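Local coordinates for protein HTP-2 (Caenorhabditis elegans, PDB 4TZM) that binds a closure-motif peptide of HTP-3 through its HORMA domain and probably helps to assemble the meiotic chromosome axis, at residues Y47-I59 with V175-L189. Residues are numbered along the deposited sequence; the frame is centred on the assembly and turned at random.
Sequences YVVFSAVLRQRNI and VRSVQFLCTKVLEPL
Val175 begins the interface by laying its CG2 methyl near CG1 of Val48, and one turn on Val178 turns CG1 into the opposing helix, 4.1 Å from Ala52 CB and equally near CG2 of Val53. Here segments 47-56 and 175-185 run nearly parallel, 14° apart, their axes 9.7 Å at closest approach, with valines and an alanine between them. Gln179 rests its CG beside the amide of Gln56, their amide planes 52° apart, while its own NE2 is hydrogen-bonded to Ser75 O. At Cys182, the CB meets Gln56 CB at 3.6 Å and SG lies 3.5 Å from Arg57 CG. Bends at chi2 and chi3 then carry the arginine across to the chain leaving helix 164-185. Leu186 puts CD1 over one face of the guanidinium, and Glu187 O, near the plane of that group, accepts hydrogen bonds from both NH1 (2.7 Å) and NH2 (2.8 Å), NH2 nearly along the C=O axis and NH1 from above the carbonyl plane. A methionine in place of Arg57 would probably leave this carbonyl without either guanidinium donor and Glu123, the salt-bridge partner of NH2, without its countercharge. Leu189 brings CG to 3.4 Å from Arg57 NH2 and CD1 against CG1 of Ile59, which also packs on an apolar side chain of the bound peptide. Two near-parallel helices, a buried arginine just past the first gripping the chain that leaves the second, and the antiparallel sheet behind them belong to the core of the HORMA (Mad2-like) fold.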
loop_
_atom_site.group_PDB
_atom_site.type_symbol
_atom_site.label_atom_id
_atom_site.label_comp_id
_atom_site.label_asym_id
_atom_site.label_seq_id
_atom_site.Cartn_x
_atom_site.Cartn_y
_atom_site.Cartn_z
ATOM N N TYR A 47 -4.698 2.680 -1.293
ATOM C CA TYR A 47 -5.751 3.428 -0.611
ATOM C C TYR A 47 -6.317 2.661 0.581
ATOM O O TYR A 47 -6.542 3.231 1.650
ATOM C CB TYR A 47 -6.870 3.775 -1.603
ATOM C CG TYR A 47 -8.152 4.296 -0.977
ATOM C CD1 TYR A 47 -8.279 5.630 -0.592
ATOM C CD2 TYR A 47 -9.244 3.457 -0.792
ATOM C CE1 TYR A 47 -9.458 6.106 -0.025
ATOM C CE2 TYR A 47 -10.419 3.920 -0.230
ATOM C CZ TYR A 47 -10.524 5.244 0.151
ATOM O OH TYR A 47 -11.697 5.701 0.711
ATOM N N VAL A 48 -6.538 1.364 0.397
ATOM C CA VAL A 48 -7.173 0.556 1.428
ATOM C C VAL A 48 -6.215 0.242 2.570
ATOM O O VAL A 48 -6.560 0.417 3.736
ATOM C CB VAL A 48 -7.728 -0.754 0.850
ATOM C CG1 VAL A 48 -8.180 -1.685 1.970
ATOM C CG2 VAL A 48 -8.880 -0.461 -0.098
ATOM N N VAL A 49 -5.010 -0.205 2.240
ATOM C CA VAL A 49 -4.064 -0.611 3.271
ATOM C C VAL A 49 -3.601 0.580 4.105
ATOM O O VAL A 49 -3.599 0.511 5.330
ATOM C CB VAL A 49 -2.845 -1.342 2.661
ATOM C CG1 VAL A 49 -1.860 -1.724 3.750
ATOM C CG2 VAL A 49 -3.307 -2.582 1.921
ATOM N N PHE A 50 -3.241 1.683 3.455
ATOM C CA PHE A 50 -2.782 2.854 4.201
ATOM C C PHE A 50 -3.896 3.527 4.991
ATOM O O PHE A 50 -3.632 4.160 6.012
ATOM C CB PHE A 50 -2.105 3.856 3.267
ATOM C CG PHE A 50 -0.696 3.484 2.941
ATOM C CD1 PHE A 50 0.259 3.435 3.942
ATOM C CD2 PHE A 50 -0.328 3.151 1.652
ATOM C CE1 PHE A 50 1.564 3.078 3.661
ATOM C CE2 PHE A 50 0.978 2.794 1.362
ATOM C CZ PHE A 50 1.924 2.756 2.370
ATOM N N SER A 51 -5.135 3.378 4.535
ATOM C CA SER A 51 -6.280 3.823 5.325
ATOM C C SER A 51 -6.385 3.008 6.601
ATOM O O SER A 51 -6.580 3.555 7.689
ATOM C CB SER A 51 -7.580 3.704 4.533
ATOM O OG SER A 51 -7.652 4.695 3.530
ATOM N N ALA A 52 -6.264 1.692 6.455
ATOM C CA ALA A 52 -6.298 0.781 7.587
ATOM C C ALA A 52 -5.195 1.116 8.585
ATOM O O ALA A 52 -5.435 1.150 9.787
ATOM C CB ALA A 52 -6.174 -0.661 7.113
ATOM N N VAL A 53 -3.991 1.382 8.087
ATOM C CA VAL A 53 -2.873 1.706 8.970
ATOM C C VAL A 53 -3.121 3.001 9.736
ATOM O O VAL A 53 -2.940 3.048 10.955
ATOM C CB VAL A 53 -1.550 1.838 8.198
ATOM C CG1 VAL A 53 -0.436 2.261 9.145
ATOM C CG2 VAL A 53 -1.202 0.529 7.514
ATOM N N LEU A 54 -3.537 4.046 9.022
ATOM C CA LEU A 54 -3.832 5.333 9.650
ATOM C C LEU A 54 -4.884 5.197 10.750
ATOM O O LEU A 54 -4.730 5.756 11.834
ATOM C CB LEU A 54 -4.298 6.350 8.604
ATOM C CG LEU A 54 -3.258 6.926 7.638
ATOM C CD1 LEU A 54 -3.939 7.772 6.574
ATOM C CD2 LEU A 54 -2.216 7.746 8.380
ATOM N N ARG A 55 -5.946 4.446 10.478
ATOM C CA ARG A 55 -7.020 4.289 11.454
ATOM C C ARG A 55 -6.599 3.392 12.618
ATOM O O ARG A 55 -6.704 3.782 13.779
ATOM C CB ARG A 55 -8.277 3.726 10.786
ATOM C CG ARG A 55 -9.378 3.331 11.763
ATOM C CD ARG A 55 -9.984 4.537 12.468
ATOM N NE ARG A 55 -10.325 4.212 13.849
ATOM C CZ ARG A 55 -9.703 4.716 14.910
ATOM N NH1 ARG A 55 -8.721 5.594 14.751
ATOM N NH2 ARG A 55 -10.072 4.353 16.131
ATOM N N GLN A 56 -6.109 2.198 12.294
ATOM C CA GLN A 56 -5.785 1.188 13.302
ATOM C C GLN A 56 -4.684 1.640 14.266
ATOM O O GLN A 56 -4.677 1.251 15.432
ATOM C CB GLN A 56 -5.381 -0.123 12.615
ATOM C CG GLN A 56 -6.087 -1.365 13.151
ATOM C CD GLN A 56 -7.596 -1.308 12.990
ATOM O OE1 GLN A 56 -8.110 -0.946 11.930
ATOM N NE2 GLN A 56 -8.315 -1.665 14.047
ATOM N N ARG A 57 -3.760 2.466 13.782
ATOM C CA ARG A 57 -2.707 3.009 14.638
ATOM C C ARG A 57 -3.166 4.294 15.322
ATOM O O ARG A 57 -2.394 4.937 16.040
ATOM C CB ARG A 57 -1.427 3.261 13.833
ATOM C CG ARG A 57 -0.649 1.996 13.509
ATOM C CD ARG A 57 -0.281 1.240 14.776
ATOM N NE ARG A 57 0.928 1.758 15.409
ATOM C CZ ARG A 57 1.205 1.631 16.703
ATOM N NH1 ARG A 57 0.351 1.015 17.509
ATOM N NH2 ARG A 57 2.332 2.129 17.196
ATOM N N ASN A 58 -4.425 4.657 15.089
ATOM C CA ASN A 58 -5.045 5.817 15.727
ATOM C C ASN A 58 -4.313 7.117 15.383
ATOM O O ASN A 58 -4.254 8.046 16.185
ATOM C CB ASN A 58 -5.117 5.614 17.248
ATOM C CG ASN A 58 -6.117 6.546 17.919
ATOM O OD1 ASN A 58 -5.742 7.565 18.502
ATOM N ND2 ASN A 58 -7.396 6.199 17.838
ATOM N N ILE A 59 -3.755 7.167 14.177
ATOM C CA ILE A 59 -3.076 8.357 13.688
ATOM C C ILE A 59 -4.120 9.399 13.306
ATOM O O ILE A 59 -3.932 10.597 13.520
ATOM C CB ILE A 59 -2.169 8.028 12.490
ATOM C CG1 ILE A 59 -1.100 7.014 12.907
ATOM C CG2 ILE A 59 -1.520 9.282 11.931
ATOM C CD1 ILE A 59 -0.114 6.660 11.803
ATOM N N VAL A 175 -4.807 -7.093 5.121
ATOM C CA VAL A 175 -5.688 -6.291 5.964
ATOM C C VAL A 175 -5.914 -6.930 7.334
ATOM O O VAL A 175 -5.954 -6.235 8.352
ATOM C CB VAL A 175 -7.034 -6.052 5.270
ATOM C CG1 VAL A 175 -7.947 -5.212 6.152
ATOM C CG2 VAL A 175 -6.797 -5.368 3.928
ATOM N N ARG A 176 -6.039 -8.253 7.363
ATOM C CA ARG A 176 -6.134 -8.970 8.630
ATOM C C ARG A 176 -4.853 -8.803 9.438
ATOM O O ARG A 176 -4.901 -8.533 10.635
ATOM C CB ARG A 176 -6.424 -10.456 8.401
ATOM C CG ARG A 176 -7.906 -10.790 8.307
ATOM C CD ARG A 176 -8.149 -12.289 8.437
ATOM N NE ARG A 176 -9.483 -12.578 8.962
ATOM C CZ ARG A 176 -10.539 -12.875 8.209
ATOM N NH1 ARG A 176 -10.423 -12.933 6.890
ATOM N NH2 ARG A 176 -11.711 -13.120 8.779
ATOM N N SER A 177 -3.709 -8.955 8.780
ATOM C CA SER A 177 -2.426 -8.821 9.462
ATOM C C SER A 177 -2.215 -7.401 9.983
ATOM O O SER A 177 -1.700 -7.214 11.081
ATOM C CB SER A 177 -1.278 -9.224 8.533
ATOM O OG SER A 177 -1.256 -10.629 8.331
ATOM N N VAL A 178 -2.620 -6.405 9.200
ATOM C CA VAL A 178 -2.527 -5.017 9.637
ATOM C C VAL A 178 -3.375 -4.788 10.885
ATOM O O VAL A 178 -2.877 -4.292 11.899
ATOM C CB VAL A 178 -2.962 -4.035 8.525
ATOM C CG1 VAL A 178 -3.240 -2.657 9.105
ATOM C CG2 VAL A 178 -1.894 -3.952 7.452
ATOM N N GLN A 179 -4.648 -5.164 10.815
ATOM C CA GLN A 179 -5.542 -5.019 11.960
ATOM C C GLN A 179 -5.035 -5.786 13.174
ATOM O O GLN A 179 -5.166 -5.320 14.300
ATOM C CB GLN A 179 -6.951 -5.486 11.602
ATOM C CG GLN A 179 -7.622 -4.619 10.553
ATOM C CD GLN A 179 -8.964 -5.160 10.120
ATOM O OE1 GLN A 179 -9.321 -6.293 10.443
ATOM N NE2 GLN A 179 -9.721 -4.351 9.385
ATOM N N PHE A 180 -4.446 -6.955 12.948
ATOM C CA PHE A 180 -3.920 -7.744 14.056
ATOM C C PHE A 180 -2.640 -7.125 14.620
ATOM O O PHE A 180 -2.479 -7.022 15.838
ATOM C CB PHE A 180 -3.665 -9.187 13.625
ATOM C CG PHE A 180 -2.900 -9.986 14.637
ATOM C CD1 PHE A 180 -3.517 -10.446 15.789
ATOM C CD2 PHE A 180 -1.560 -10.271 14.441
ATOM C CE1 PHE A 180 -2.809 -11.176 16.724
ATOM C CE2 PHE A 180 -0.848 -11.001 15.373
ATOM C CZ PHE A 180 -1.473 -11.453 16.516
ATOM N N LEU A 181 -1.736 -6.717 13.731
ATOM C CA LEU A 181 -0.479 -6.076 14.117
ATOM C C LEU A 181 -0.698 -4.810 14.946
ATOM O O LEU A 181 -0.089 -4.629 16.004
ATOM C CB LEU A 181 0.343 -5.728 12.873
ATOM C CG LEU A 181 1.608 -4.885 13.044
ATOM C CD1 LEU A 181 2.624 -5.619 13.900
ATOM C CD2 LEU A 181 2.204 -4.524 11.690
ATOM N N CYS A 182 -1.569 -3.932 14.460
ATOM C CA CYS A 182 -1.752 -2.628 15.090
ATOM C C CYS A 182 -2.521 -2.713 16.404
ATOM O O CYS A 182 -2.332 -1.881 17.291
ATOM C CB CYS A 182 -2.461 -1.674 14.127
ATOM S SG CYS A 182 -1.525 -1.316 12.629
ATOM N N THR A 183 -3.383 -3.718 16.522
ATOM C CA THR A 183 -4.234 -3.878 17.700
ATOM C C THR A 183 -3.618 -4.760 18.790
ATOM O O THR A 183 -3.605 -4.381 19.961
ATOM C CB THR A 183 -5.602 -4.472 17.307
ATOM O OG1 THR A 183 -6.249 -3.597 16.375
ATOM C CG2 THR A 183 -6.488 -4.658 18.530
ATOM N N LYS A 184 -3.099 -5.926 18.405
ATOM C CA LYS A 184 -2.661 -6.935 19.375
ATOM C C LYS A 184 -1.141 -7.057 19.538
ATOM O O LYS A 184 -0.677 -7.702 20.472
ATOM C CB LYS A 184 -3.226 -8.308 18.991
ATOM C CG LYS A 184 -4.732 -8.344 18.793
ATOM C CD LYS A 184 -5.474 -8.249 20.112
ATOM C CE LYS A 184 -6.970 -8.442 19.914
ATOM N NZ LYS A 184 -7.682 -8.640 21.209
ATOM N N VAL A 185 -0.369 -6.450 18.640
ATOM C CA VAL A 185 1.087 -6.609 18.678
ATOM C C VAL A 185 1.836 -5.320 19.012
ATOM O O VAL A 185 2.639 -5.286 19.945
ATOM C CB VAL A 185 1.633 -7.146 17.336
ATOM C CG1 VAL A 185 3.152 -7.245 17.387
ATOM C CG2 VAL A 185 1.017 -8.497 17.016
ATOM N N LEU A 186 1.576 -4.265 18.244
ATOM C CA LEU A 186 2.261 -2.991 18.438
ATOM C C LEU A 186 1.809 -2.277 19.709
ATOM O O LEU A 186 0.635 -2.329 20.082
ATOM C CB LEU A 186 2.042 -2.075 17.233
ATOM C CG LEU A 186 2.701 -2.491 15.918
ATOM C CD1 LEU A 186 2.450 -1.450 14.834
ATOM C CD2 LEU A 186 4.191 -2.715 16.121
ATOM N N GLU A 187 2.755 -1.620 20.373
ATOM C CA GLU A 187 2.436 -0.696 21.453
ATOM C C GLU A 187 1.763 0.537 20.859
ATOM O O GLU A 187 1.932 0.819 19.670
ATOM C CB GLU A 187 3.696 -0.288 22.220
ATOM C CG GLU A 187 3.889 -0.978 23.563
ATOM C CD GLU A 187 4.938 -0.285 24.413
ATOM O OE1 GLU A 187 5.553 0.686 23.923
ATOM O OE2 GLU A 187 5.144 -0.704 25.572
ATOM N N PRO A 188 0.989 1.272 21.676
ATOM C CA PRO A 188 0.416 2.538 21.200
ATOM C C PRO A 188 1.502 3.543 20.833
ATOM O O PRO A 188 2.577 3.513 21.433
ATOM C CB PRO A 188 -0.395 3.035 22.400
ATOM C CG PRO A 188 -0.683 1.789 23.219
ATOM C CD PRO A 188 0.521 0.915 23.029
ATOM N N LEU A 189 1.227 4.413 19.864
ATOM C CA LEU A 189 2.162 5.471 19.503
ATOM C C LEU A 189 2.297 6.464 20.655
ATOM O O LEU A 189 1.363 6.634 21.442
ATOM C CB LEU A 189 1.706 6.187 18.227
ATOM C CG LEU A 189 1.993 5.474 16.904
ATOM C CD1 LEU A 189 1.393 6.238 15.731
ATOM C CD2 LEU A 189 3.491 5.295 16.719
#